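Local atomic coordinates of Ras-associated and pleckstrin homology domains-containing protein 1 (PDB entry 4GN1), a protein that relays localized membrane signals in the regulation of lamellipodial dynamics, and targets EVL and VASP to the leading edge of the cell. Residues Y152-A157 and R172-F177. Numbering follows the deposited sequence.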
# COMPACT_ATOMS: atom_id res chain seq x y z
N TYR A 152 13.22 9.41 -13.44
CA TYR A 152 13.97 8.58 -12.49
C TYR A 152 13.62 8.88 -11.04
O TYR A 152 13.57 10.06 -10.63
CB TYR A 152 15.48 8.77 -12.70
CG TYR A 152 16.35 8.03 -11.70
CD1 TYR A 152 16.69 6.68 -11.91
CD2 TYR A 152 16.85 8.67 -10.56
CE1 TYR A 152 17.49 5.99 -11.02
CE2 TYR A 152 17.66 7.99 -9.65
CZ TYR A 152 17.97 6.65 -9.89
OH TYR A 152 18.78 5.98 -9.00
N PHE A 153 13.42 7.83 -10.25
CA PHE A 153 12.92 7.95 -8.86
C PHE A 153 13.83 7.30 -7.84
O PHE A 153 14.50 6.30 -8.13
CB PHE A 153 11.53 7.33 -8.71
CG PHE A 153 10.43 8.19 -9.21
CD1 PHE A 153 9.97 8.07 -10.52
CD2 PHE A 153 9.85 9.14 -8.38
CE1 PHE A 153 8.94 8.87 -10.99
CE2 PHE A 153 8.83 9.95 -8.85
CZ PHE A 153 8.37 9.82 -10.15
N LEU A 154 13.80 7.87 -6.63
CA LEU A 154 14.66 7.45 -5.55
C LEU A 154 13.96 7.56 -4.20
O LEU A 154 13.58 8.66 -3.76
CB LEU A 154 15.96 8.26 -5.57
CG LEU A 154 17.09 7.69 -4.73
CD1 LEU A 154 18.43 7.78 -5.46
CD2 LEU A 154 17.14 8.39 -3.38
N LEU A 155 13.80 6.40 -3.55
CA LEU A 155 13.20 6.32 -2.23
C LEU A 155 14.26 6.41 -1.13
O LEU A 155 15.15 5.56 -1.05
CB LEU A 155 12.39 5.03 -2.08
CG LEU A 155 11.77 4.73 -0.71
CD1 LEU A 155 10.50 5.55 -0.47
CD2 LEU A 155 11.51 3.23 -0.55
N ARG A 156 14.15 7.48 -0.34
CA ARG A 156 14.89 7.67 0.92
C ARG A 156 13.91 7.51 2.08
O ARG A 156 12.70 7.67 1.90
CB ARG A 156 15.47 9.08 0.99
CG ARG A 156 16.58 9.38 0.00
CD ARG A 156 17.27 10.68 0.36
NE ARG A 156 18.31 11.03 -0.61
CZ ARG A 156 18.21 11.99 -1.54
NH1 ARG A 156 17.09 12.71 -1.67
NH2 ARG A 156 19.23 12.23 -2.36
N ALA A 157 14.43 7.23 3.28
CA ALA A 157 13.62 7.20 4.50
C ALA A 157 12.88 8.52 4.68
O ALA A 157 11.86 8.59 5.38
CB ALA A 157 14.49 6.92 5.70
N ARG A 172 22.39 14.82 -8.44
CA ARG A 172 22.42 16.19 -7.89
C ARG A 172 21.08 16.94 -8.06
O ARG A 172 20.76 17.84 -7.27
CB ARG A 172 23.57 17.00 -8.50
CG ARG A 172 23.37 17.49 -9.92
CD ARG A 172 24.39 18.59 -10.17
NE ARG A 172 24.68 18.90 -11.58
CZ ARG A 172 25.14 18.04 -12.49
NH1 ARG A 172 25.34 16.75 -12.19
NH2 ARG A 172 25.38 18.46 -13.72
N ASP A 173 20.32 16.55 -9.09
CA ASP A 173 19.03 17.16 -9.43
C ASP A 173 17.81 16.40 -8.87
O ASP A 173 16.72 16.46 -9.44
CB ASP A 173 18.89 17.29 -10.96
CG ASP A 173 19.50 18.58 -11.51
OD1 ASP A 173 19.69 19.55 -10.74
OD2 ASP A 173 19.78 18.62 -12.73
N LEU A 174 18.02 15.67 -7.77
CA LEU A 174 16.93 15.07 -7.00
C LEU A 174 16.27 16.14 -6.14
O LEU A 174 16.93 16.73 -5.29
CB LEU A 174 17.42 13.90 -6.13
CG LEU A 174 17.76 12.57 -6.84
CD1 LEU A 174 18.65 11.71 -5.94
CD2 LEU A 174 16.53 11.80 -7.31
N VAL A 175 14.99 16.40 -6.40
CA VAL A 175 14.16 17.30 -5.56
C VAL A 175 13.04 16.50 -4.89
O VAL A 175 12.68 15.42 -5.37
CB VAL A 175 13.58 18.54 -6.33
CG1 VAL A 175 14.67 19.32 -7.05
CG2 VAL A 175 12.46 18.15 -7.31
N CYS A 176 12.48 17.02 -3.79
CA CYS A 176 11.37 16.32 -3.14
C CYS A 176 10.25 16.12 -4.15
O CYS A 176 9.82 17.07 -4.82
CB CYS A 176 10.86 17.08 -1.91
SG CYS A 176 9.48 16.24 -1.06
N PHE A 177 9.81 14.87 -4.27
CA PHE A 177 8.64 14.52 -5.05
C PHE A 177 7.46 14.38 -4.10
O PHE A 177 6.40 14.94 -4.37
CB PHE A 177 8.86 13.22 -5.87
CG PHE A 177 7.60 12.70 -6.52
CD1 PHE A 177 7.11 13.26 -7.69
CD2 PHE A 177 6.91 11.62 -5.95
CE1 PHE A 177 5.96 12.78 -8.28
CE2 PHE A 177 5.74 11.13 -6.53
CZ PHE A 177 5.26 11.71 -7.69
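The ring of Phe153 turns its edge to one face of the Phe177 ring. The pair is T-shaped, with planes at 85° and centroids 5.1 Å apart. One atom makes the approach: CE2 of Phe153 stands over the centre of the Phe177 ring, 3.8 Å from CG of Phe177. All six ring carbons of Phe177 lie 3.8 to 4.1 Å from Phe153 CE2. With chi1 at 171°, Phe177 CG lies opposite the backbone N and beside the carbonyl carbon, and the ring is carried in toward Phe153.

A third flat group at the contact is the guanidinium of Arg156. Leu154 of the same strand sets CD2 against one of its faces, off centre toward the rim. From the other segment, Leu174 CD1 comes obliquely to Arg156 NH2, at 3.7 Å. The Arg156 chain runs extended from CG to NE, which carries the charged end out to this leucine.

Leu174 buries more area here than any other residue. Its two methyls divide the work. CD1 meets CD1 of Leu154 at 4.0 Å, and CD2 rests on CB of Leu154, also at 4.0 Å. The two leucine side chains cross at about a right angle. No hydrogen bond joins the segments, and the close approaches are between side chains.

Both segments belong to the PH domain. Strand 159-162 lies between strands 148-156 and 175-178 and is hydrogen-bonded to each: Leu154 pairs with Tyr161, and Phe177 with Ile160. The contact thus reaches across this middle strand, on both faces of the sheet. On one face Tyr161, a site phosphorylated by ABL1 but unmodified here, touches Leu174 and forms a cation-pi pair with Arg156. On the other, the phenylalanines pack on Ile160, and Phe153 also meets Leu138 of strand 135-141 and Trp231 of helix 225-240.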